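Local structure of acyl-CoA dehydrogenase (Slackia heliotrinireducens, 4RM7) at residues K47-L52 / T114-T119; Q91-Q96 / G120-A125; Y244-T249 / L317-M322; T296-L301 / Y324-A329. The protein belongs to the acyl-CoA dehydrogenase family, with a helical N-terminal domain, a beta-sheet middle domain and a helical C-terminal domain, and assembles from four chains. All blocks are in the same frame, centred on the assembly; numbering follows the deposited sequence. Where two conformers were deposited one is given.

How the contacts relate
Following the chain from the N terminus, contact 1 closes the first loop by bringing the end of helix 106-119 back against helix 43-50. Contact 2 opens within that loop, on helix 90-103, and closes just after it at residues 120-125, so the two cross; they also touch. Together they tie the N-terminal helices to strand 124-127. Contacts 3 and 4 follow in series and cross in the same way, both ending on helix 316-341, which they join to helices 234-270 and 282-311. Phe248 of contact 3 packs against Leu94 and Leu95 of contact 2, linking the N- and C-terminal helical parts, whereas contacts 1 and 4 stay about 17 Å apart at their nearest atoms.

Contact 1. Residues K47-L52 / T114-T119; sequences KAFVDL and TEYQDT
The ammonium group of Lys47 reaches across to the last turn of helix 106-119, where NZ donates to Gln117 O at 3.1 Å and more weakly to Asp118 O, also 3.1 Å from NZ. The first bond lies in the carbonyl plane of Gln117, on a lone pair, with a C=O...N angle of 137°. A bend at the second torsion of Lys47 (chi2 78°) in an otherwise extended chain brings NZ up to these oxygens, and on the way CE passes 3.3 Å from Asp118 O. The same NZ is in a salt bridge with Asp51 OD1 of its own segment, so one charge serves an acid and two carbonyls. Positive charge at a helix C terminus probably also interacts favourably with the helix dipole. The side chain of Gln117 takes no part in this grip; its OE1 is bonded to Arg113.

Beneath this polar layer Val50 points at the helix. Its CG1 sits over one face of the Tyr116 ring, 3.8 Å from the centroid and 25° off the normal, a CH-pi contact displaced toward the hydroxyl end, while CG2 lies 3.7 Å from Tyr116 O. The Tyr116 hydroxyl meets the edge of the Phe49 ring, with OH 3.6 Å from CE2 and near the ring plane. Farther in, Phe49 stacks on Phe90 and touches helices 10-26 and 70-84, while Tyr116 packs on helix 90-103. A lysine gripping the carbonyls that end a neighbouring helix, above a valine-aromatic core, here joins two helices of the N-terminal alpha-helical domain of the acyl-CoA dehydrogenase fold.

Contact 2. Residues Q91-Q96 / G120-A125; sequences QNDLLQ and GRLSYA
Helix 90-103 meets the extended segment that leaves helix 106-119 through Gly120, whose phi is positive; CA of Asp93 lies 7.1 Å from CA of Leu122, and CA of Gln96 lies 7.8 Å from CA of Ala125. The Tyr124 hydroxyl donates to the backbone O of Gln96, with OH 2.8 Å from O. The donor stands well above the carbonyl plane, 63° out of it, while the oxygen lies at the edge of the tyrosine ring, near its plane. A first torsion of 63° sets CG between the backbone N and the carbonyl carbon of Tyr124, aiming the hydroxyl at the helix. Gln96 extends in return: NE2 makes a weak bond to Tyr124 O at 3.5 Å, and OE1 accepts from Leu126 N, so both ends of the amide meet the strand backbone. Leu122 runs past Gln96 in the opposite sense, its CD1 3.6 Å from Gln96 NE2 and 3.8 Å from Asp93 O. Around this buried contact, Leu122 also packs on Tyr116 of helix 106-119 and the Tyr124 ring meets Phe112 at about a right angle, so helix 90-103 lies beside strand 124-127, which pairs with strand 168-175.

Contact 3. Residues Y244-T249 / L317-M322; sequences YGRVFT and LSVALM
Met322 and Val319 face Arg246 and Val247 where two long helices of the C-terminal helical bundle, 234-270 and 316-341, pack in roughly the same direction. The axes of the two segments come within 9.8 Å at a crossing angle of 38°, and no hydrogen bond spans the gap.

Met322, modelled as selenomethionine, reaches across to the backbone of helix 234-270. Its CG is anti to the backbone N and the chain runs out extended before turning at the last torsion (chi3 74°). That turn folds the terminal methyl over the backbone of the opposite helix, while SE comes 4.0 Å from Val247 CA. The methyl also meets two side chains, lying 3.9 Å from Arg246 CB and 4.1 Å from Val247 CG2; the chains of Val247 and Met322 cross nearly at a right angle.

Val319 sends its branches to different neighbours. CG1, opposite the backbone N, touches the aliphatic part of Arg246, 4.1 Å from both CB and CD, and also lies near the plane of the guanidinium at its edge. CG2 instead faces CG2 of Val247, 4.2 Å away. Arg246 runs straight from CG to NE, crossing Val319 at about a right angle, so its carbons lie along the helix interface and its polar end continues past it. There NE is bonded to Asp366 O, and the side chain packs on Met372 of helix 369-386. Val74 of helix 70-84 also touches Val247. The Met322 methyl CE itself rests 3.4 Å from Arg246 O.

Contact 4. Residues T296-L301 / Y324-A329; sequences TNMRNL and YYVPKA
The Tyr325 ring lies against Leu301, Asn297 and Met298 of helix 282-311. Leu301 CD1 is 3.6 Å from Tyr325 CD2, while Tyr325 CE2 lies 3.7 Å from Asn297 CB and 3.9 Å from Met298 CG. Leu301 and Met298 cross the Tyr325 side chain at about a right angle, Asn297 more obliquely, its amide 67° from the ring plane. With CG opposite the backbone N (chi1 176°), the tyrosine is directed across to the neighbouring helix, and its hydroxyl receives a weak hydrogen bond from Asn297, ND2 to OH 3.5 Å. Met298, modelled as selenomethionine, reaches farther along the surface of helix 316-341: its CG also meets Val326 CG1 at 3.9 Å, and its CE ends 3.8 Å from Ala329 CB.

The axes of the two segments pass 9.4 Å apart, closer to antiparallel at 142°. Val326 is backed by Cys250 and Ala253 of helix 234-270, Met298 by its Leu254, and the helix carrying Tyr325 is kinked at Pro327. A second subunit packs close by, its Asn297 on Asn297 and its Thr296 on Leu301. Apart from one weak amide-to-hydroxyl bond the chemistry is apolar, which suggests that largely buried apolar side chains mainly hold the pair.

Contact 1. Residues K47-L52 / T114-T119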
loop_
_atom_site.group_PDB
_atom_site.type_symbol
_atom_site.label_atom_id
_atom_site.label_comp_id
_atom_site.label_asym_id
_atom_site.label_seq_id
_atom_site.Cartn_x
_atom_site.Cartn_y
_atom_site.Cartn_z
ATOM N N LYS A 47 3.329 36.249 -22.687
ATOM C CA LYS A 47 3.497 37.650 -22.338
ATOM C C LYS A 47 2.441 38.080 -21.317
ATOM O O LYS A 47 2.723 38.851 -20.407
ATOM C CB LYS A 47 3.430 38.517 -23.598
ATOM C CG LYS A 47 3.273 40.003 -23.344
ATOM C CD LYS A 47 4.583 40.639 -22.933
ATOM C CE LYS A 47 4.511 42.161 -23.001
ATOM N NZ LYS A 47 5.549 42.766 -22.112
ATOM N N ALA A 48 1.222 37.566 -21.456
ATOM C CA ALA A 48 0.146 37.959 -20.548
ATOM C C ALA A 48 0.463 37.507 -19.121
ATOM O O ALA A 48 0.037 38.137 -18.154
ATOM C CB ALA A 48 -1.201 37.387 -21.017
ATOM N N PHE A 49 1.227 36.425 -18.993
ATOM C CA PHE A 49 1.583 35.922 -17.670
ATOM C C PHE A 49 2.518 36.887 -16.951
ATOM O O PHE A 49 2.322 37.154 -15.777
ATOM C CB PHE A 49 2.218 34.528 -17.745
ATOM C CG PHE A 49 2.852 34.090 -16.460
ATOM C CD1 PHE A 49 2.083 33.505 -15.457
ATOM C CD2 PHE A 49 4.215 34.278 -16.235
ATOM C CE1 PHE A 49 2.653 33.098 -14.245
ATOM C CE2 PHE A 49 4.811 33.866 -15.018
ATOM C CZ PHE A 49 4.023 33.280 -14.020
ATOM N N VAL A 50 3.527 37.421 -17.635
ATOM C CA VAL A 50 4.444 38.322 -16.939
ATOM C C VAL A 50 3.832 39.704 -16.790
ATOM O O VAL A 50 4.343 40.525 -16.043
ATOM C CB VAL A 50 5.801 38.447 -17.645
ATOM C CG1 VAL A 50 6.585 37.158 -17.502
ATOM C CG2 VAL A 50 5.631 38.850 -19.108
ATOM N N ASP A 51 2.729 39.942 -17.480
ATOM C CA ASP A 51 2.021 41.206 -17.387
ATOM C C ASP A 51 0.958 41.142 -16.320
ATOM O O ASP A 51 0.244 42.099 -16.098
ATOM C CB ASP A 51 1.375 41.565 -18.716
ATOM C CG ASP A 51 2.359 42.101 -19.710
ATOM O OD1 ASP A 51 3.442 42.532 -19.294
ATOM O OD2 ASP A 51 2.053 42.079 -20.912
ATOM N N LEU A 52 0.862 40.003 -15.656
ATOM C CA LEU A 52 -0.184 39.768 -14.684
ATOM C C LEU A 52 -0.073 40.688 -13.492
ATOM O O LEU A 52 1.013 41.081 -13.103
ATOM C CB LEU A 52 -0.112 38.340 -14.184
ATOM C CG LEU A 52 -1.077 37.348 -14.805
ATOM C CD1 LEU A 52 -0.815 35.968 -14.247
ATOM C CD2 LEU A 52 -2.499 37.777 -14.539
ATOM N N THR A 114 15.166 41.760 -18.688
ATOM C CA THR A 114 14.428 42.696 -19.521
ATOM C C THR A 114 13.693 41.972 -20.633
ATOM O O THR A 114 12.532 42.263 -20.912
ATOM C CB THR A 114 15.356 43.760 -20.107
ATOM O OG1 THR A 114 15.680 44.703 -19.076
ATOM C CG2 THR A 114 14.684 44.487 -21.267
ATOM N N GLU A 115 14.359 41.006 -21.246
ATOM C CA GLU A 115 13.730 40.247 -22.302
ATOM C C GLU A 115 12.525 39.471 -21.759
ATOM O O GLU A 115 11.476 39.383 -22.406
ATOM C CB GLU A 115 14.734 39.300 -22.945
ATOM C CG GLU A 115 14.104 38.423 -23.997
ATOM C CD GLU A 115 15.065 37.428 -24.593
ATOM O OE1 GLU A 115 14.635 36.273 -24.816
ATOM O OE2 GLU A 115 16.236 37.802 -24.841
ATOM N N TYR A 116 12.678 38.924 -20.559
ATOM C CA TYR A 116 11.621 38.146 -19.937
ATOM C C TYR A 116 10.404 39.016 -19.622
ATOM O O TYR A 116 9.263 38.596 -19.819
ATOM C CB TYR A 116 12.144 37.464 -18.669
ATOM C CG TYR A 116 11.113 36.632 -17.935
ATOM C CD1 TYR A 116 10.468 35.579 -18.566
ATOM C CD2 TYR A 116 10.791 36.902 -16.603
ATOM C CE1 TYR A 116 9.529 34.812 -17.893
ATOM C CE2 TYR A 116 9.853 36.147 -15.917
ATOM C CZ TYR A 116 9.228 35.103 -16.568
ATOM O OH TYR A 116 8.302 34.352 -15.890
ATOM N N GLN A 117 10.645 40.232 -19.147
ATOM C CA GLN A 117 9.552 41.142 -18.811
ATOM C C GLN A 117 8.871 41.690 -20.056
ATOM O O GLN A 117 7.673 41.974 -20.049
ATOM C CB GLN A 117 10.065 42.273 -17.925
ATOM C CG GLN A 117 10.508 41.745 -16.564
ATOM C CD GLN A 117 11.162 42.787 -15.681
ATOM O OE1 GLN A 117 11.079 42.709 -14.453
ATOM N NE2 GLN A 117 11.828 43.759 -16.293
ATOM N N ASP A 118 9.626 41.802 -21.139
ATOM C CA ASP A 118 9.078 42.341 -22.372
ATOM C C ASP A 118 8.421 41.274 -23.247
ATOM O O ASP A 118 7.596 41.598 -24.092
ATOM C CB ASP A 118 10.168 43.067 -23.170
ATOM C CG ASP A 118 10.740 44.275 -22.429
ATOM O OD1 ASP A 118 10.107 44.752 -21.459
ATOM O OD2 ASP A 118 11.827 44.753 -22.828
ATOM N N THR A 119 8.778 40.007 -23.065
ATOM C CA THR A 119 8.212 38.971 -23.930
ATOM C C THR A 119 7.613 37.774 -23.190
ATOM O O THR A 119 6.802 37.047 -23.760
ATOM C CB THR A 119 9.258 38.424 -24.903
ATOM O OG1 THR A 119 10.164 37.572 -24.191
ATOM C CG2 THR A 119 10.028 39.562 -25.554
#

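Contact 2. Residues Q91-Q96 / G120-A125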
loop_
_atom_site.group_PDB
_atom_site.type_symbol
_atom_site.label_atom_id
_atom_site.label_comp_id
_atom_site.label_asym_id
_atom_site.label_seq_id
_atom_site.Cartn_x
_atom_site.Cartn_y
_atom_site.Cartn_z
ATOM N N GLN A 91 6.825 27.537 -14.037
ATOM C CA GLN A 91 7.678 27.225 -12.883
ATOM C C GLN A 91 9.144 27.069 -13.318
ATOM O O GLN A 91 10.047 27.498 -12.602
ATOM C CB GLN A 91 7.188 25.980 -12.110
ATOM C CG GLN A 91 6.998 24.677 -12.875
ATOM C CD GLN A 91 5.612 24.569 -13.501
ATOM O OE1 GLN A 91 4.993 25.580 -13.830
ATOM N NE2 GLN A 91 5.127 23.337 -13.681
ATOM N N ASN A 92 9.390 26.497 -14.496
ATOM C CA ASN A 92 10.764 26.343 -14.972
ATOM C C ASN A 92 11.411 27.701 -15.275
ATOM O O ASN A 92 12.595 27.889 -15.018
ATOM C CB ASN A 92 10.827 25.427 -16.198
ATOM C CG ASN A 92 12.249 25.247 -16.725
ATOM O OD1 ASN A 92 12.614 25.801 -17.761
ATOM N ND2 ASN A 92 13.058 24.485 -16.006
ATOM N N ASP A 93 10.646 28.655 -15.795
ATOM C CA ASP A 93 11.168 30.022 -15.957
ATOM C C ASP A 93 11.498 30.689 -14.621
ATOM O O ASP A 93 12.544 31.321 -14.486
ATOM C CB ASP A 93 10.190 30.916 -16.707
ATOM C CG ASP A 93 9.919 30.440 -18.105
ATOM O OD1 ASP A 93 10.773 29.730 -18.684
ATOM O OD2 ASP A 93 8.837 30.777 -18.623
ATOM N N LEU A 94 10.613 30.550 -13.637
ATOM C CA LEU A 94 10.831 31.207 -12.350
ATOM C C LEU A 94 12.127 30.733 -11.715
ATOM O O LEU A 94 12.864 31.523 -11.151
ATOM C CB LEU A 94 9.668 30.967 -11.383
ATOM C CG LEU A 94 8.318 31.558 -11.801
ATOM C CD1 LEU A 94 7.314 31.455 -10.670
ATOM C CD2 LEU A 94 8.471 32.989 -12.274
ATOM N N LEU A 95 12.412 29.445 -11.827
ATOM C CA LEU A 95 13.603 28.904 -11.201
ATOM C C LEU A 95 14.856 29.344 -11.959
ATOM O O LEU A 95 15.891 29.653 -11.360
ATOM C CB LEU A 95 13.524 27.382 -11.137
ATOM C CG LEU A 95 14.769 26.705 -10.562
ATOM C CD1 LEU A 95 14.887 26.975 -9.065
ATOM C CD2 LEU A 95 14.767 25.220 -10.848
ATOM N N GLN A 96 14.751 29.373 -13.283
ATOM C CA GLN A 96 15.878 29.709 -14.143
ATOM C C GLN A 96 16.256 31.158 -13.959
ATOM O O GLN A 96 17.423 31.524 -14.051
ATOM C CB GLN A 96 15.548 29.448 -15.609
ATOM C CG GLN A 96 15.735 28.013 -16.034
ATOM C CD GLN A 96 15.680 27.865 -17.539
ATOM O OE1 GLN A 96 16.023 26.812 -18.091
ATOM N NE2 GLN A 96 15.241 28.929 -18.219
ATOM N N GLY A 120 7.994 37.585 -21.936
ATOM C CA GLY A 120 7.518 36.447 -21.180
ATOM C C GLY A 120 8.285 35.181 -21.468
ATOM O O GLY A 120 7.874 34.101 -21.089
ATOM N N ARG A 121 9.411 35.324 -22.147
ATOM C CA ARG A 121 10.258 34.196 -22.490
ATOM C C ARG A 121 11.694 34.468 -22.084
ATOM O O ARG A 121 12.090 35.604 -21.905
ATOM C CB ARG A 121 10.177 33.885 -23.981
ATOM C CG ARG A 121 8.906 33.176 -24.395
ATOM C CD ARG A 121 8.945 32.744 -25.846
ATOM N NE ARG A 121 7.637 32.828 -26.474
ATOM C CZ ARG A 121 6.776 31.825 -26.543
ATOM N NH1 ARG A 121 7.077 30.652 -26.024
ATOM N NH2 ARG A 121 5.608 31.995 -27.130
ATOM N N LEU A 122 12.457 33.403 -21.908
ATOM C CA LEU A 122 13.855 33.495 -21.538
ATOM C C LEU A 122 14.680 33.004 -22.702
ATOM O O LEU A 122 14.316 32.053 -23.366
ATOM C CB LEU A 122 14.143 32.642 -20.314
ATOM C CG LEU A 122 13.803 33.258 -18.965
ATOM C CD1 LEU A 122 14.132 32.285 -17.854
ATOM C CD2 LEU A 122 14.555 34.555 -18.761
ATOM N N SER A 123 15.789 33.666 -22.959
ATOM C CA SER A 123 16.599 33.359 -24.118
ATOM C C SER A 123 17.656 32.310 -23.828
ATOM O O SER A 123 18.501 32.048 -24.658
ATOM C CB SER A 123 17.241 34.623 -24.677
ATOM O OG SER A 123 18.242 35.111 -23.813
ATOM N N TYR A 124 17.631 31.732 -22.639
ATOM C CA TYR A 124 18.620 30.730 -22.282
ATOM C C TYR A 124 18.008 29.480 -21.680
ATOM O O TYR A 124 16.886 29.496 -21.221
ATOM C CB TYR A 124 19.667 31.317 -21.341
ATOM C CG TYR A 124 19.130 31.778 -20.019
ATOM C CD1 TYR A 124 19.052 30.915 -18.949
ATOM C CD2 TYR A 124 18.711 33.078 -19.840
ATOM C CE1 TYR A 124 18.565 31.336 -17.733
ATOM C CE2 TYR A 124 18.224 33.506 -18.627
ATOM C CZ TYR A 124 18.154 32.629 -17.580
ATOM O OH TYR A 124 17.666 33.050 -16.371
ATOM N N ALA A 125 18.750 28.385 -21.728
ATOM C CA ALA A 125 18.322 27.137 -21.127
ATOM C C ALA A 125 19.362 26.613 -20.158
ATOM O O ALA A 125 20.537 26.633 -20.449
ATOM C CB ALA A 125 18.027 26.109 -22.191
#

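Contact 3. Residues Y244-T249 / L317-M322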
loop_
_atom_site.group_PDB
_atom_site.type_symbol
_atom_site.label_atom_id
_atom_site.label_comp_id
_atom_site.label_asym_id
_atom_site.label_seq_id
_atom_site.Cartn_x
_atom_site.Cartn_y
_atom_site.Cartn_z
ATOM N N TYR A 244 14.101 25.156 -4.186
ATOM C CA TYR A 244 12.960 25.894 -4.710
ATOM C C TYR A 244 12.323 25.123 -5.860
ATOM O O TYR A 244 11.103 25.054 -5.974
ATOM C CB TYR A 244 13.372 27.286 -5.189
ATOM C CG TYR A 244 13.836 28.200 -4.090
ATOM C CD1 TYR A 244 12.929 28.846 -3.281
ATOM C CD2 TYR A 244 15.187 28.408 -3.857
ATOM C CE1 TYR A 244 13.350 29.679 -2.263
ATOM C CE2 TYR A 244 15.624 29.243 -2.841
ATOM C CZ TYR A 244 14.699 29.882 -2.050
ATOM O OH TYR A 244 15.113 30.722 -1.042
ATOM N N GLY A 245 13.150 24.533 -6.710
ATOM C CA GLY A 245 12.634 23.785 -7.845
ATOM C C GLY A 245 11.753 22.626 -7.406
ATOM O O GLY A 245 10.797 22.272 -8.084
ATOM N N ARG A 246 12.069 22.036 -6.255
ATOM C CA ARG A 246 11.259 20.964 -5.713
ATOM C C ARG A 246 9.912 21.490 -5.225
ATOM O O ARG A 246 8.887 20.837 -5.418
ATOM C CB ARG A 246 11.985 20.256 -4.579
ATOM C CG ARG A 246 13.220 19.566 -5.041
ATOM C CD ARG A 246 13.809 18.688 -4.008
ATOM N NE ARG A 246 15.104 18.213 -4.481
ATOM C CZ ARG A 246 16.243 18.379 -3.830
ATOM N NH1 ARG A 246 16.257 18.988 -2.654
ATOM N NH2 ARG A 246 17.364 17.923 -4.354
ATOM N N VAL A 247 9.904 22.671 -4.612
ATOM C CA VAL A 247 8.642 23.240 -4.163
ATOM C C VAL A 247 7.736 23.524 -5.369
ATOM O O VAL A 247 6.563 23.147 -5.381
ATOM C CB VAL A 247 8.850 24.511 -3.331
ATOM C CG1 VAL A 247 7.516 24.994 -2.797
ATOM C CG2 VAL A 247 9.816 24.222 -2.160
ATOM N N PHE A 248 8.305 24.148 -6.391
ATOM C CA PHE A 248 7.609 24.410 -7.639
ATOM C C PHE A 248 7.021 23.153 -8.247
ATOM O O PHE A 248 5.861 23.137 -8.649
ATOM C CB PHE A 248 8.554 25.060 -8.643
ATOM C CG PHE A 248 8.944 26.448 -8.278
ATOM C CD1 PHE A 248 8.258 27.127 -7.275
ATOM C CD2 PHE A 248 9.998 27.084 -8.927
ATOM C CE1 PHE A 248 8.617 28.411 -6.936
ATOM C CE2 PHE A 248 10.367 28.377 -8.591
ATOM C CZ PHE A 248 9.685 29.044 -7.591
ATOM N N THR A 249 7.826 22.102 -8.310
ATOM C CA THR A 249 7.392 20.861 -8.925
ATOM C C THR A 249 6.257 20.220 -8.137
ATOM O O THR A 249 5.296 19.691 -8.704
ATOM C CB THR A 249 8.561 19.890 -9.053
ATOM O OG1 THR A 249 9.419 20.363 -10.085
ATOM C CG2 THR A 249 8.085 18.518 -9.430
ATOM N N LEU A 317 14.695 19.495 5.683
ATOM C CA LEU A 317 13.894 18.297 5.887
ATOM C C LEU A 317 12.460 18.471 5.419
ATOM O O LEU A 317 11.864 17.526 4.899
ATOM C CB LEU A 317 13.887 17.911 7.343
ATOM C CG LEU A 317 13.162 16.604 7.644
ATOM C CD1 LEU A 317 13.752 15.478 6.779
ATOM C CD2 LEU A 317 13.356 16.312 9.108
ATOM N N SER A 318 11.905 19.665 5.613
ATOM C CA SER A 318 10.549 19.947 5.142
ATOM C C SER A 318 10.445 19.704 3.640
ATOM O O SER A 318 9.514 19.057 3.174
ATOM C CB SER A 318 10.141 21.389 5.437
ATOM O OG SER A 318 10.071 21.652 6.820
ATOM N N VAL A 319 11.409 20.234 2.895
ATOM C CA VAL A 319 11.419 20.123 1.441
ATOM C C VAL A 319 11.652 18.675 1.006
ATOM O O VAL A 319 11.061 18.197 0.045
ATOM C CB VAL A 319 12.488 21.050 0.843
ATOM C CG1 VAL A 319 12.774 20.704 -0.623
ATOM C CG2 VAL A 319 12.049 22.515 0.999
ATOM N N ALA A 320 12.486 17.963 1.745
ATOM C CA ALA A 320 12.731 16.562 1.436
ATOM C C ALA A 320 11.481 15.697 1.682
ATOM O O ALA A 320 11.177 14.801 0.895
ATOM C CB ALA A 320 13.920 16.050 2.255
ATOM N N LEU A 321 10.760 15.956 2.768
ATOM C CA LEU A 321 9.589 15.137 3.098
ATOM C C LEU A 321 8.465 15.411 2.100
ATOM O O LEU A 321 7.837 14.497 1.601
ATOM C CB LEU A 321 9.114 15.398 4.536
ATOM C CG LEU A 321 10.071 14.963 5.653
ATOM C CD1 LEU A 321 9.475 15.274 7.017
ATOM C CD2 LEU A 321 10.417 13.479 5.539
HETATM N N MSE A 322 8.240 16.686 1.811
HETATM C CA MSE A 322 7.351 17.125 0.752
HETATM C C MSE A 322 7.654 16.437 -0.587
HETATM O O MSE A 322 6.775 15.860 -1.198
HETATM C CB MSE A 322 7.461 18.649 0.597
HETATM C CG MSE A 322 6.653 19.217 -0.535
HETATM SE SE MSE A 322 7.390 20.908 -1.118
HETATM C CE MSE A 322 8.952 20.178 -2.054
#

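Contact 4. Residues T296-L301 / Y324-A329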
loop_
_atom_site.group_PDB
_atom_site.type_symbol
_atom_site.label_atom_id
_atom_site.label_comp_id
_atom_site.label_asym_id
_atom_site.label_seq_id
_atom_site.Cartn_x
_atom_site.Cartn_y
_atom_site.Cartn_z
ATOM N N THR A 296 -5.253 16.837 0.641
ATOM C CA THR A 296 -5.104 17.603 1.880
ATOM C C THR A 296 -3.656 17.549 2.362
ATOM O O THR A 296 -3.064 18.573 2.681
ATOM C CB THR A 296 -6.040 17.083 2.994
ATOM O OG1 THR A 296 -7.373 16.971 2.483
ATOM C CG2 THR A 296 -6.055 18.048 4.186
ATOM N N ASN A 297 -3.091 16.351 2.398
ATOM C CA ASN A 297 -1.717 16.157 2.842
ATOM C C ASN A 297 -0.701 16.867 1.923
ATOM O O ASN A 297 0.164 17.595 2.391
ATOM C CB ASN A 297 -1.406 14.648 2.951
ATOM C CG ASN A 297 -2.079 13.986 4.160
ATOM O OD1 ASN A 297 -2.498 14.661 5.102
ATOM N ND2 ASN A 297 -2.157 12.657 4.147
HETATM N N MSE A 298 -0.822 16.658 0.617
HETATM C CA MSE A 298 0.014 17.342 -0.359
HETATM C C MSE A 298 0.050 18.845 -0.149
HETATM O O MSE A 298 1.126 19.447 -0.140
HETATM C CB MSE A 298 -0.477 17.072 -1.772
HETATM C CG MSE A 298 -0.293 15.648 -2.247
HETATM SE SE MSE A 298 -0.927 15.530 -4.093
HETATM C CE MSE A 298 -2.281 14.165 -3.835
ATOM N N ARG A 299 -1.132 19.434 0.019
ATOM C CA ARG A 299 -1.278 20.884 0.103
ATOM C C ARG A 299 -0.639 21.386 1.383
ATOM O O ARG A 299 0.088 22.373 1.385
ATOM C CB ARG A 299 -2.756 21.285 0.026
ATOM C CG ARG A 299 -2.996 22.779 -0.091
ATOM C CD ARG A 299 -4.437 23.111 -0.512
ATOM N NE ARG A 299 -4.652 22.837 -1.928
ATOM C CZ ARG A 299 -5.518 21.953 -2.423
ATOM N NH1 ARG A 299 -6.278 21.218 -1.610
ATOM N NH2 ARG A 299 -5.601 21.790 -3.749
ATOM N N ASN A 300 -0.905 20.681 2.472
ATOM C CA ASN A 300 -0.279 20.968 3.735
ATOM C C ASN A 300 1.265 20.923 3.669
ATOM O O ASN A 300 1.927 21.754 4.270
ATOM C CB ASN A 300 -0.781 19.985 4.782
ATOM C CG ASN A 300 -2.135 20.372 5.342
ATOM O OD1 ASN A 300 -2.525 21.545 5.297
ATOM N ND2 ASN A 300 -2.848 19.394 5.904
ATOM N N LEU A 301 1.829 19.967 2.938
ATOM C CA LEU A 301 3.275 19.849 2.877
ATOM C C LEU A 301 3.843 20.944 1.992
ATOM O O LEU A 301 4.825 21.590 2.354
ATOM C CB LEU A 301 3.708 18.483 2.361
ATOM C CG LEU A 301 3.450 17.300 3.298
ATOM C CD1 LEU A 301 3.786 15.983 2.594
ATOM C CD2 LEU A 301 4.253 17.413 4.580
ATOM N N TYR A 324 9.250 13.769 -1.173
ATOM C CA TYR A 324 9.135 12.317 -1.074
ATOM C C TYR A 324 7.686 11.896 -1.251
ATOM O O TYR A 324 7.386 10.876 -1.863
ATOM C CB TYR A 324 9.670 11.818 0.283
ATOM C CG TYR A 324 9.623 10.312 0.469
ATOM C CD1 TYR A 324 10.598 9.496 -0.076
ATOM C CD2 TYR A 324 8.609 9.711 1.205
ATOM C CE1 TYR A 324 10.567 8.117 0.097
ATOM C CE2 TYR A 324 8.564 8.317 1.392
ATOM C CZ TYR A 324 9.544 7.534 0.834
ATOM O OH TYR A 324 9.501 6.161 0.997
ATOM N N TYR A 325 6.781 12.702 -0.721
ATOM C CA TYR A 325 5.414 12.277 -0.616
ATOM C C TYR A 325 4.563 12.665 -1.829
ATOM O O TYR A 325 3.766 11.868 -2.310
ATOM C CB TYR A 325 4.787 12.855 0.667
ATOM C CG TYR A 325 3.309 12.533 0.792
ATOM C CD1 TYR A 325 2.876 11.293 1.284
ATOM C CD2 TYR A 325 2.350 13.450 0.401
ATOM C CE1 TYR A 325 1.514 10.987 1.390
ATOM C CE2 TYR A 325 0.976 13.161 0.518
ATOM C CZ TYR A 325 0.569 11.927 1.007
ATOM O OH TYR A 325 -0.779 11.654 1.124
ATOM N N VAL A 326 4.739 13.883 -2.318
ATOM C CA VAL A 326 3.716 14.503 -3.149
ATOM C C VAL A 326 3.601 13.960 -4.576
ATOM O O VAL A 326 2.493 13.666 -5.001
ATOM C CB VAL A 326 3.901 16.051 -3.199
ATOM C CG1 VAL A 326 2.937 16.695 -4.226
ATOM C CG2 VAL A 326 3.631 16.625 -1.811
ATOM N N PRO A 327 4.720 13.829 -5.316
ATOM C CA PRO A 327 4.531 13.329 -6.684
ATOM C C PRO A 327 3.926 11.929 -6.716
ATOM O O PRO A 327 3.052 11.661 -7.546
ATOM C CB PRO A 327 5.952 13.329 -7.259
ATOM C CG PRO A 327 6.675 14.381 -6.473
ATOM C CD PRO A 327 6.122 14.233 -5.075
ATOM N N LYS A 328 4.341 11.050 -5.812
ATOM C CA LYS A 328 3.767 9.709 -5.821
ATOM C C LYS A 328 2.284 9.788 -5.437
ATOM O O LYS A 328 1.433 9.144 -6.064
ATOM C CB LYS A 328 4.523 8.789 -4.880
ATOM C CG LYS A 328 4.080 7.352 -4.955
ATOM C CD LYS A 328 4.628 6.595 -3.795
ATOM C CE LYS A 328 4.666 5.112 -4.082
ATOM N NZ LYS A 328 5.159 4.351 -2.890
ATOM N N ALA A 329 1.969 10.596 -4.425
ATOM C CA ALA A 329 0.577 10.793 -4.033
ATOM C C ALA A 329 -0.221 11.369 -5.190
ATOM O O ALA A 329 -1.350 10.944 -5.446
ATOM C CB ALA A 329 0.478 11.690 -2.840
#